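Local coordinates for DNA ligase (Alteromonas mediterranea, PDB 6GDR), which probably seals nicks in duplex DNA in an ATP-dependent reaction, through an enzyme-adenylate intermediate, using a minimal two-domain scaffold to bind its substrate, at residues D9-A14 against G37-W42; E28-E33 against Q140-R145; A132-V137 against A197-G202. All blocks are in the same frame, centred on the assembly; numbering follows the deposited sequence.

Contact 1. Residues D9-A14 against G37-W42; sequences DGLQLA and GIRARW. With AMP (adenosine monophosphate), chain G; nucleotides of chain B.
Leu-11 sets its CG opposite its own carbonyl carbon (chi1 -64°), and this carries both methyl groups toward the strand 38-42. There they meet two arginines. Arg-39 comes from the opposite direction, its chain extended from CG to NE. Arg-41 turns instead at its third torsion (chi3 -69°), and its guanidinium slides past the leucine. CD1 lies 3.7 Å above the guanidinium plane of Arg-39, shifted toward the rim of the group. CD2 touches both arginines: it is 3.7 Å from Arg-39 NH1, and it sits over one face of the Arg-41 guanidinium, 3.2 Å from Arg-41 NH2. No hydrogen bond joins the segments. The polar ends of the arginines look elsewhere: Arg-41 NE makes a salt bridge with Asp-71 OD1, and Arg-39 NH2 has a long, weak ion pair with the other oxygen of that carboxylate. Arg-39 also borders the nucleotide. Its CG is 3.2 Å from O2' of AMP, and O3' of AMP lies at the guanidinium edge, in plane, 3.6 Å from Arg-39 NE. The backbone of the same residue reaches the DNA: Arg-39 N donates to OP1 of DC10 of chain B at 2.8 Å and 169°, a nearly straight bond. Leucine methyls thus lie against flat cationic faces, while Arg-41 NE turns its N-H to the Asp-71 carboxylate, which Arg-39 NH2 meets only weakly. One strand residue faces the AMP ribose with its side chain and a DNA phosphate with its backbone. That is consistent with a site where adenylate and nicked DNA must lie close together.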
# COMPACT_ATOMS: atom_id res chain seq x y z
N ASP D 9 20.34 -5.33 0.13
CA ASP D 9 20.24 -4.44 1.28
C ASP D 9 18.87 -3.79 1.38
O ASP D 9 17.98 -4.31 2.06
CB ASP D 9 21.34 -3.37 1.22
CG ASP D 9 21.37 -2.50 2.46
OD1 ASP D 9 21.73 -3.02 3.54
OD2 ASP D 9 21.04 -1.30 2.36
N GLY D 10 18.68 -2.65 0.70
CA GLY D 10 17.45 -1.91 0.84
C GLY D 10 16.30 -2.51 0.05
O GLY D 10 16.48 -3.28 -0.89
N LEU D 11 15.09 -2.14 0.46
CA LEU D 11 13.89 -2.63 -0.20
C LEU D 11 13.65 -1.88 -1.51
O LEU D 11 13.96 -0.70 -1.64
CB LEU D 11 12.67 -2.46 0.71
CG LEU D 11 12.64 -3.26 2.01
CD1 LEU D 11 11.38 -2.93 2.80
CD2 LEU D 11 12.72 -4.75 1.74
N GLN D 12 13.11 -2.60 -2.48
CA GLN D 12 12.70 -1.99 -3.75
C GLN D 12 11.34 -1.34 -3.55
O GLN D 12 10.34 -2.03 -3.34
CB GLN D 12 12.66 -3.04 -4.86
CG GLN D 12 12.31 -2.47 -6.23
CD GLN D 12 12.33 -3.52 -7.32
OE1 GLN D 12 12.10 -4.70 -7.07
NE2 GLN D 12 12.62 -3.09 -8.54
N LEU D 13 11.30 -0.02 -3.61
CA LEU D 13 10.06 0.72 -3.46
C LEU D 13 9.40 0.93 -4.82
O LEU D 13 10.03 0.80 -5.87
CB LEU D 13 10.31 2.06 -2.77
CG LEU D 13 11.10 2.00 -1.46
CD1 LEU D 13 11.19 3.38 -0.83
CD2 LEU D 13 10.50 1.00 -0.49
N ALA D 14 8.11 1.25 -4.78
CA ALA D 14 7.30 1.37 -5.99
C ALA D 14 7.17 2.83 -6.39
O ALA D 14 6.90 3.69 -5.55
CB ALA D 14 5.91 0.76 -5.77
N GLY D 37 -2.91 -4.63 2.61
CA GLY D 37 -2.58 -5.41 3.79
C GLY D 37 -1.40 -4.82 4.53
O GLY D 37 -1.18 -3.60 4.54
N ILE D 38 -0.63 -5.70 5.16
CA ILE D 38 0.58 -5.34 5.89
C ILE D 38 1.76 -6.02 5.21
O ILE D 38 1.74 -7.24 5.00
CB ILE D 38 0.50 -5.75 7.37
CG1 ILE D 38 -0.68 -5.07 8.07
CG2 ILE D 38 1.81 -5.42 8.08
CD1 ILE D 38 -0.55 -3.56 8.21
N ARG D 39 2.77 -5.24 4.86
CA ARG D 39 3.98 -5.81 4.28
C ARG D 39 4.75 -6.59 5.34
O ARG D 39 4.87 -6.15 6.49
CB ARG D 39 4.87 -4.71 3.70
CG ARG D 39 6.05 -5.23 2.89
CD ARG D 39 7.03 -4.13 2.55
NE ARG D 39 7.74 -4.39 1.30
CZ ARG D 39 8.76 -5.24 1.17
NH1 ARG D 39 9.20 -5.92 2.23
NH2 ARG D 39 9.33 -5.41 -0.01
N ALA D 40 5.27 -7.74 4.94
CA ALA D 40 6.01 -8.59 5.86
C ALA D 40 7.09 -9.35 5.10
O ALA D 40 6.84 -9.86 4.00
CB ALA D 40 5.09 -9.58 6.58
N ARG D 41 8.28 -9.42 5.69
CA ARG D 41 9.38 -10.19 5.14
C ARG D 41 9.52 -11.49 5.93
O ARG D 41 9.56 -11.47 7.16
CB ARG D 41 10.69 -9.40 5.20
CG ARG D 41 11.94 -10.26 5.10
CD ARG D 41 13.15 -9.44 4.70
NE ARG D 41 13.05 -8.98 3.32
CZ ARG D 41 13.91 -8.13 2.75
NH1 ARG D 41 14.93 -7.65 3.44
NH2 ARG D 41 13.74 -7.77 1.49
N TRP D 42 9.58 -12.61 5.21
CA TRP D 42 9.75 -13.92 5.83
C TRP D 42 11.24 -14.24 5.90
O TRP D 42 11.90 -14.38 4.87
CB TRP D 42 9.00 -14.98 5.03
CG TRP D 42 9.21 -16.38 5.53
CD1 TRP D 42 9.67 -17.45 4.81
CD2 TRP D 42 8.99 -16.86 6.86
NE1 TRP D 42 9.74 -18.56 5.61
CE2 TRP D 42 9.33 -18.23 6.87
CE3 TRP D 42 8.54 -16.27 8.04
CZ2 TRP D 42 9.22 -19.01 8.02
CZ3 TRP D 42 8.44 -17.05 9.18
CH2 TRP D 42 8.78 -18.40 9.16
P AMP G . 3.04 2.01 -0.86
O1P AMP G . 1.78 1.18 -0.72
O2P AMP G . 2.97 3.33 -1.58
O5' AMP G . 4.16 1.10 -1.57
C5' AMP G . 3.78 -0.15 -2.15
C4' AMP G . 3.58 -1.19 -1.05
O4' AMP G . 2.44 -2.01 -1.35
C3' AMP G . 4.76 -2.13 -0.86
O3' AMP G . 5.39 -1.86 0.40
C2' AMP G . 4.19 -3.53 -0.90
O2' AMP G . 4.56 -4.28 0.25
C1' AMP G . 2.68 -3.36 -0.94
N9 AMP G . 1.93 -4.27 -1.85
C8 AMP G . 0.67 -4.67 -1.60
N7 AMP G . 0.21 -5.50 -2.57
C5 AMP G . 1.20 -5.65 -3.46
C6 AMP G . 1.37 -6.40 -4.73
N6 AMP G . 0.36 -7.15 -5.22
N1 AMP G . 2.55 -6.30 -5.37
C2 AMP G . 3.55 -5.54 -4.89
N3 AMP G . 3.46 -4.84 -3.75
C4 AMP G . 2.33 -4.85 -2.99
P DC B 10 2.89 -1.24 5.95
OP1 DC B 10 2.91 -2.50 5.18
OP2 DC B 10 4.13 -0.46 6.13
O5' DC B 10 1.77 -0.27 5.32
C5' DC B 10 0.46 -0.78 5.11
C4' DC B 10 -0.54 0.34 4.92
O4' DC B 10 -0.58 1.19 6.09
C3' DC B 10 -0.24 1.30 3.78
O3' DC B 10 -0.65 0.75 2.53
C2' DC B 10 -1.04 2.53 4.18
C1' DC B 10 -0.98 2.50 5.71
N1 DC B 10 -0.02 3.49 6.28
C2 DC B 10 -0.46 4.77 6.61
O2 DC B 10 -1.65 5.07 6.44
N3 DC B 10 0.43 5.66 7.12
C4 DC B 10 1.70 5.31 7.28
N4 DC B 10 2.54 6.22 7.78
C5 DC B 10 2.17 4.01 6.95
C6 DC B 10 1.29 3.14 6.45
P DC B 9 6.39 -0.04 10.68
OP1 DC B 9 7.22 -1.19 10.16
OP2 DC B 9 6.74 1.25 9.98
O5' DC B 9 4.86 -0.35 10.56
C5' DC B 9 4.44 -1.37 9.68
C4' DC B 9 2.91 -1.42 9.68
O4' DC B 9 2.42 -0.73 10.66
C3' DC B 9 2.37 -0.70 8.39
O3' DC B 9 2.30 -1.59 7.40
C2' DC B 9 0.99 -0.19 8.81
C1' DC B 9 1.15 0.13 10.08
N1 DC B 9 1.40 1.49 10.22
C2 DC B 9 0.30 2.43 10.31
O2 DC B 9 -0.85 2.03 10.27
N3 DC B 9 0.57 3.86 10.46
C4 DC B 9 1.89 4.35 10.51
N4 DC B 9 2.12 5.73 10.66
C5 DC B 9 3.02 3.40 10.42
C6 DC B 9 2.75 1.97 10.27

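Contact 2. Residues E28-E33 against Q140-R145; sequences EYWVSE and QSFDSR. With AMP (adenosine monophosphate), chain G.
Trp-30 reaches from strand 29-34 to the first turn of helix 142-154, where it meets Asp-143 and Phe-142. Its indole NE1 donates to Asp-143 OD1 at 3.0 Å, with an N-H...O angle of 149°. The oxygen is met from above the carboxylate plane, and it lies somewhat tilted from the indole plane. Asp-143 gets there because its CG is turned away from its backbone N (chi1 -154°). Phe-142 supplies the apolar half of the contact. The two rings meet rim to rim with their planes at 67°, and Trp-30 CD1 lies 3.8 Å from Phe-142 CD2. Trp-30 CB also lies at the Phe-142 edge, in the ring plane, 3.9 Å from Phe-142 CE2. Further out, His-193 stacks on Phe-142, and Lys-195 makes a cation-pi contact with Trp-30. Residues at and just before the helix start brace it, and the Phe-142 backbone is also bonded to Ala-197. Ser-141 is the N-cap, and its OG accepts a weak bond from Ser-144 N. Gln-140 NE2 donates to Ser-144 OG at 3.1 Å. Phe-142 CA lies 3.4 Å above the centre of the Arg-145 guanidinium plane. Along the same strand, Glu-33 O is 2.9 Å from N6 of AMP, so the strand that carries Trp-30 also lines the adenine pocket. The single indole N-H is matched by a carboxylate near a helix N-terminus, whose dipole probably helps to stabilise the negative charge. The polar bond and the rim contact with Phe-142 probably help to set the rotation of the indole.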
# COMPACT_ATOMS: atom_id res chain seq x y z
N GLU D 28 5.74 -5.44 -21.05
CA GLU D 28 6.97 -5.89 -20.42
C GLU D 28 6.85 -6.06 -18.91
O GLU D 28 7.85 -6.30 -18.24
CB GLU D 28 8.11 -4.91 -20.73
CG GLU D 28 8.26 -4.57 -22.20
CD GLU D 28 9.36 -3.56 -22.45
OE1 GLU D 28 10.15 -3.29 -21.52
OE2 GLU D 28 9.45 -3.04 -23.59
N TYR D 29 5.64 -5.94 -18.36
CA TYR D 29 5.42 -5.97 -16.92
C TYR D 29 4.47 -7.10 -16.55
O TYR D 29 3.53 -7.42 -17.29
CB TYR D 29 4.83 -4.65 -16.42
CG TYR D 29 5.76 -3.46 -16.54
CD1 TYR D 29 5.91 -2.79 -17.74
CD2 TYR D 29 6.47 -3.00 -15.44
CE1 TYR D 29 6.75 -1.70 -17.85
CE2 TYR D 29 7.31 -1.91 -15.53
CZ TYR D 29 7.45 -1.26 -16.74
OH TYR D 29 8.29 -0.18 -16.85
N TRP D 30 4.71 -7.69 -15.39
CA TRP D 30 3.71 -8.51 -14.73
C TRP D 30 2.78 -7.61 -13.94
O TRP D 30 3.23 -6.79 -13.13
CB TRP D 30 4.36 -9.53 -13.79
CG TRP D 30 4.87 -10.77 -14.46
CD1 TRP D 30 6.15 -11.23 -14.47
CD2 TRP D 30 4.10 -11.72 -15.22
NE1 TRP D 30 6.23 -12.40 -15.19
CE2 TRP D 30 4.99 -12.72 -15.66
CE3 TRP D 30 2.75 -11.81 -15.57
CZ2 TRP D 30 4.57 -13.80 -16.43
CZ3 TRP D 30 2.34 -12.89 -16.33
CH2 TRP D 30 3.24 -13.87 -16.75
N VAL D 31 1.48 -7.74 -14.18
CA VAL D 31 0.47 -6.94 -13.50
C VAL D 31 -0.14 -7.77 -12.38
O VAL D 31 -0.32 -8.98 -12.52
CB VAL D 31 -0.61 -6.45 -14.48
CG1 VAL D 31 -1.52 -5.43 -13.79
CG2 VAL D 31 0.02 -5.85 -15.72
N SER D 32 -0.45 -7.11 -11.27
CA SER D 32 -1.11 -7.77 -10.15
C SER D 32 -1.87 -6.72 -9.35
O SER D 32 -1.51 -5.54 -9.36
CB SER D 32 -0.10 -8.50 -9.25
OG SER D 32 0.83 -7.60 -8.69
N GLU D 33 -2.92 -7.17 -8.67
CA GLU D 33 -3.72 -6.27 -7.85
C GLU D 33 -2.98 -5.93 -6.57
O GLU D 33 -2.46 -6.82 -5.89
CB GLU D 33 -5.07 -6.92 -7.53
CG GLU D 33 -5.95 -6.11 -6.60
CD GLU D 33 -7.32 -6.74 -6.39
OE1 GLU D 33 -7.79 -7.46 -7.29
OE2 GLU D 33 -7.92 -6.51 -5.32
N GLN D 140 18.92 -11.80 -10.62
CA GLN D 140 18.02 -12.72 -11.31
C GLN D 140 16.71 -11.99 -11.58
O GLN D 140 16.23 -11.23 -10.73
CB GLN D 140 17.77 -13.98 -10.47
CG GLN D 140 17.39 -15.20 -11.31
CD GLN D 140 18.22 -16.43 -10.98
OE1 GLN D 140 19.25 -16.35 -10.31
NE2 GLN D 140 17.78 -17.59 -11.47
N SER D 141 16.14 -12.23 -12.75
CA SER D 141 14.96 -11.49 -13.19
C SER D 141 13.75 -11.83 -12.34
O SER D 141 13.64 -12.93 -11.78
CB SER D 141 14.66 -11.78 -14.66
OG SER D 141 14.18 -13.11 -14.81
N PHE D 142 12.82 -10.88 -12.24
CA PHE D 142 11.58 -11.12 -11.51
C PHE D 142 10.81 -12.29 -12.09
O PHE D 142 10.13 -13.01 -11.35
CB PHE D 142 10.72 -9.86 -11.51
CG PHE D 142 9.39 -10.04 -10.83
CD1 PHE D 142 9.32 -10.22 -9.46
CD2 PHE D 142 8.21 -10.02 -11.56
CE1 PHE D 142 8.10 -10.38 -8.83
CE2 PHE D 142 6.99 -10.18 -10.93
CZ PHE D 142 6.93 -10.36 -9.57
N ASP D 143 10.89 -12.49 -13.40
CA ASP D 143 10.26 -13.66 -14.01
C ASP D 143 10.76 -14.94 -13.36
O ASP D 143 9.98 -15.86 -13.09
CB ASP D 143 10.51 -13.68 -15.51
CG ASP D 143 9.44 -14.42 -16.28
OD1 ASP D 143 8.44 -13.79 -16.67
OD2 ASP D 143 9.60 -15.64 -16.49
N SER D 144 12.07 -15.02 -13.11
CA SER D 144 12.64 -16.20 -12.46
C SER D 144 12.20 -16.28 -11.00
O SER D 144 11.88 -17.37 -10.50
CB SER D 144 14.16 -16.17 -12.56
OG SER D 144 14.74 -17.19 -11.77
N ARG D 145 12.19 -15.15 -10.30
CA ARG D 145 11.78 -15.15 -8.90
C ARG D 145 10.32 -15.55 -8.76
O ARG D 145 9.96 -16.32 -7.86
CB ARG D 145 12.02 -13.77 -8.28
CG ARG D 145 13.44 -13.25 -8.50
CD ARG D 145 13.78 -12.12 -7.54
NE ARG D 145 12.97 -10.92 -7.76
CZ ARG D 145 13.26 -9.96 -8.64
NH1 ARG D 145 14.33 -10.04 -9.41
NH2 ARG D 145 12.45 -8.91 -8.76
P AMP G . 3.04 2.01 -0.86
O1P AMP G . 1.78 1.18 -0.72
O2P AMP G . 2.97 3.33 -1.58
O5' AMP G . 4.16 1.10 -1.57
C5' AMP G . 3.78 -0.15 -2.15
C4' AMP G . 3.58 -1.19 -1.05
O4' AMP G . 2.44 -2.01 -1.35
C3' AMP G . 4.76 -2.13 -0.86
O3' AMP G . 5.39 -1.86 0.40
C2' AMP G . 4.19 -3.53 -0.90
O2' AMP G . 4.56 -4.28 0.25
C1' AMP G . 2.68 -3.36 -0.94
N9 AMP G . 1.93 -4.27 -1.85
C8 AMP G . 0.67 -4.67 -1.60
N7 AMP G . 0.21 -5.50 -2.57
C5 AMP G . 1.20 -5.65 -3.46
C6 AMP G . 1.37 -6.40 -4.73
N6 AMP G . 0.36 -7.15 -5.22
N1 AMP G . 2.55 -6.30 -5.37
C2 AMP G . 3.55 -5.54 -4.89
N3 AMP G . 3.46 -4.84 -3.75
C4 AMP G . 2.33 -4.85 -2.99

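Contact 3. Residues A132-V137 against A197-G202; sequences AFDMPV and AFYHSG. With AMP (adenosine monophosphate), chain G; nucleotides of chain A.
Asp-134 OD1 takes two partners: Met-135 N donates to it at 2.6 Å, from above the carboxylate plane, and Arg-145 NE makes a salt bridge. The other oxygen, OD2, is hydrogen-bonded elsewhere and also meets Tyr-199. Asp-134 OD2 lies at the edge of the tyrosine ring, in plane, 3.3 Å from Tyr-199 CE1 and equally near CD1. Carboxylate and ring planes stand 52° apart. The ring C-H edge, slightly positive, suits the oxygen. With an alanine here, Met-135 N would probably lose its side-chain acceptor, Arg-145 its charged mate and the ring edge of Tyr-199 its polar neighbour. Pro-136 covers one face of the same ring. Its CA stands 4.0 Å from the centroid of the Tyr-199 ring, 10° off the normal, a CH-pi contact. Pro-136 is the centre of an inverse gamma turn, in which Val-137 N bonds weakly to Met-135 O at 2.8 Å. Val-137 O then comes 3.4 Å from Tyr-199 CB. The tyrosine CG is anti to the backbone N (chi1 -163°), which sends the ring across to this turn, and its hydroxyl is hydrogen-bonded to Gln-12 N. On the strand, Phe-133 lays a ring face against the adenine, with N3 of AMP 4.0 Å above its centre. At the other end, Gly-202 CA is 3.3 Å from OP2 of DA6 of chain A. Its backbone angles call for glycine, and a side chain would clash with that phosphate. Strand 129-134 ends here in a classic beta bulge, Phe-133 and Asp-134 both facing Asp-71 of strand 70-75. Helix 142-154 packs against Met-135 through Met-148 and Leu-149. The loop 197-202, between strands 189-194 and 207-210, closes over the strand end.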
# COMPACT_ATOMS: atom_id res chain seq x y z
N ALA D 132 2.70 -13.65 -0.97
CA ALA D 132 4.05 -13.35 -1.40
C ALA D 132 4.04 -12.73 -2.80
O ALA D 132 3.27 -13.14 -3.67
CB ALA D 132 4.91 -14.61 -1.40
N PHE D 133 4.91 -11.74 -3.01
CA PHE D 133 5.00 -11.06 -4.29
C PHE D 133 6.41 -10.89 -4.83
O PHE D 133 6.56 -10.45 -5.97
CB PHE D 133 4.34 -9.67 -4.21
CG PHE D 133 4.83 -8.82 -3.07
CD1 PHE D 133 6.02 -8.13 -3.17
CD2 PHE D 133 4.08 -8.70 -1.91
CE1 PHE D 133 6.47 -7.34 -2.13
CE2 PHE D 133 4.52 -7.91 -0.87
CZ PHE D 133 5.72 -7.23 -0.97
N ASP D 134 7.45 -11.21 -4.06
CA ASP D 134 8.81 -11.08 -4.56
C ASP D 134 9.77 -11.74 -3.59
O ASP D 134 9.43 -12.02 -2.43
CB ASP D 134 9.19 -9.61 -4.77
CG ASP D 134 10.38 -9.44 -5.71
OD1 ASP D 134 10.90 -10.47 -6.20
OD2 ASP D 134 10.79 -8.29 -5.95
N MET D 135 10.99 -11.99 -4.08
CA MET D 135 12.09 -12.48 -3.26
C MET D 135 13.26 -11.53 -3.47
O MET D 135 13.57 -11.17 -4.62
CB MET D 135 12.49 -13.91 -3.65
CG MET D 135 11.37 -14.93 -3.51
SD MET D 135 11.85 -16.59 -4.06
CE MET D 135 13.10 -17.01 -2.85
N PRO D 136 13.95 -11.09 -2.39
CA PRO D 136 15.04 -10.13 -2.52
C PRO D 136 16.35 -10.76 -2.99
O PRO D 136 17.41 -10.56 -2.40
CB PRO D 136 15.16 -9.55 -1.11
CG PRO D 136 14.78 -10.69 -0.23
CD PRO D 136 13.74 -11.49 -0.99
N VAL D 137 16.28 -11.53 -4.08
CA VAL D 137 17.44 -12.25 -4.59
C VAL D 137 18.26 -11.32 -5.48
O VAL D 137 17.72 -10.51 -6.24
CB VAL D 137 16.99 -13.51 -5.35
CG1 VAL D 137 18.15 -14.12 -6.15
CG2 VAL D 137 16.42 -14.53 -4.38
N ALA D 197 13.59 -7.58 -15.17
CA ALA D 197 14.31 -6.64 -14.33
C ALA D 197 14.88 -7.35 -13.11
O ALA D 197 14.23 -8.23 -12.53
CB ALA D 197 13.40 -5.50 -13.88
N PHE D 198 16.10 -6.97 -12.73
CA PHE D 198 16.74 -7.50 -11.54
C PHE D 198 16.35 -6.67 -10.32
O PHE D 198 16.03 -5.48 -10.43
CB PHE D 198 18.26 -7.50 -11.69
CG PHE D 198 18.77 -8.38 -12.81
CD1 PHE D 198 19.93 -8.06 -13.48
CD2 PHE D 198 18.08 -9.53 -13.17
CE1 PHE D 198 20.40 -8.86 -14.50
CE2 PHE D 198 18.55 -10.34 -14.19
CZ PHE D 198 19.71 -10.00 -14.86
N TYR D 199 16.38 -7.31 -9.16
CA TYR D 199 16.04 -6.63 -7.92
C TYR D 199 17.05 -5.53 -7.62
O TYR D 199 18.26 -5.71 -7.79
CB TYR D 199 15.98 -7.63 -6.76
CG TYR D 199 15.26 -7.11 -5.54
CD1 TYR D 199 13.92 -7.42 -5.31
CD2 TYR D 199 15.91 -6.30 -4.62
CE1 TYR D 199 13.26 -6.95 -4.20
CE2 TYR D 199 15.24 -5.82 -3.50
CZ TYR D 199 13.92 -6.15 -3.30
OH TYR D 199 13.26 -5.67 -2.19
N HIS D 200 16.55 -4.38 -7.17
CA HIS D 200 17.40 -3.25 -6.84
C HIS D 200 16.63 -2.30 -5.95
O HIS D 200 15.47 -1.98 -6.24
CB HIS D 200 17.89 -2.54 -8.11
CG HIS D 200 18.59 -1.25 -7.85
ND1 HIS D 200 18.14 -0.04 -8.33
CD2 HIS D 200 19.72 -0.97 -7.14
CE1 HIS D 200 18.96 0.92 -7.95
NE2 HIS D 200 19.92 0.38 -7.22
N SER D 201 17.26 -1.85 -4.87
CA SER D 201 16.60 -0.97 -3.92
C SER D 201 16.17 0.33 -4.60
O SER D 201 16.63 0.68 -5.69
CB SER D 201 17.52 -0.66 -2.75
OG SER D 201 18.65 0.09 -3.17
N GLY D 202 15.26 1.04 -3.94
CA GLY D 202 14.82 2.34 -4.41
C GLY D 202 13.70 2.25 -5.43
O GLY D 202 13.17 1.18 -5.75
P AMP G . 3.04 2.01 -0.86
O1P AMP G . 1.78 1.18 -0.72
O2P AMP G . 2.97 3.33 -1.58
O5' AMP G . 4.16 1.10 -1.57
C5' AMP G . 3.78 -0.15 -2.15
C4' AMP G . 3.58 -1.19 -1.05
O4' AMP G . 2.44 -2.01 -1.35
C3' AMP G . 4.76 -2.13 -0.86
O3' AMP G . 5.39 -1.86 0.40
C2' AMP G . 4.19 -3.53 -0.90
O2' AMP G . 4.56 -4.28 0.25
C1' AMP G . 2.68 -3.36 -0.94
N9 AMP G . 1.93 -4.27 -1.85
C8 AMP G . 0.67 -4.67 -1.60
N7 AMP G . 0.21 -5.50 -2.57
C5 AMP G . 1.20 -5.65 -3.46
C6 AMP G . 1.37 -6.40 -4.73
N6 AMP G . 0.36 -7.15 -5.22
N1 AMP G . 2.55 -6.30 -5.37
C2 AMP G . 3.55 -5.54 -4.89
N3 AMP G . 3.46 -4.84 -3.75
C4 AMP G . 2.33 -4.85 -2.99
P DA A 6 16.60 5.45 -5.47
OP1 DA A 6 17.35 4.17 -5.43
OP2 DA A 6 15.13 5.46 -5.33
O5' DA A 6 17.20 6.43 -4.37
C5' DA A 6 18.51 6.97 -4.54
C4' DA A 6 18.81 7.97 -3.45
O4' DA A 6 18.23 9.26 -3.80
C3' DA A 6 18.24 7.59 -2.08
O3' DA A 6 19.21 7.78 -1.06
C2' DA A 6 17.03 8.52 -1.93
C1' DA A 6 17.47 9.74 -2.71
N9 DA A 6 16.36 10.54 -3.23
C8 DA A 6 15.25 10.09 -3.89
N7 DA A 6 14.41 11.03 -4.23
C5 DA A 6 15.00 12.19 -3.76
C6 DA A 6 14.61 13.54 -3.81
N6 DA A 6 13.48 13.96 -4.38
N1 DA A 6 15.43 14.45 -3.24
C2 DA A 6 16.57 14.03 -2.67
N3 DA A 6 17.04 12.79 -2.57
C4 DA A 6 16.20 11.91 -3.14

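Overall arrangement
All three contacts include residues that touch AMP, within one nucleotidyl-transferase domain. Contact 3 lies between the others, its centre about 9 Å from each, while the centres of contacts 1 and 2 are about 16 Å apart. A salt bridge, Arg-145 to Asp-134, and probable hydrogen bonds join them. Phe-142 N of contact 2 lies 3.0 Å from Ala-197 O of contact 3. Leu-13 N of contact 1 lies 3.1 Å from Gly-202 O of contact 3. Each contact gives the nucleotide a different wall: Arg-39 by the ribose, Ser-32 and Glu-33 by the amino group, Phe-133 against the base. Contacts 1 and 3 also reach DNA.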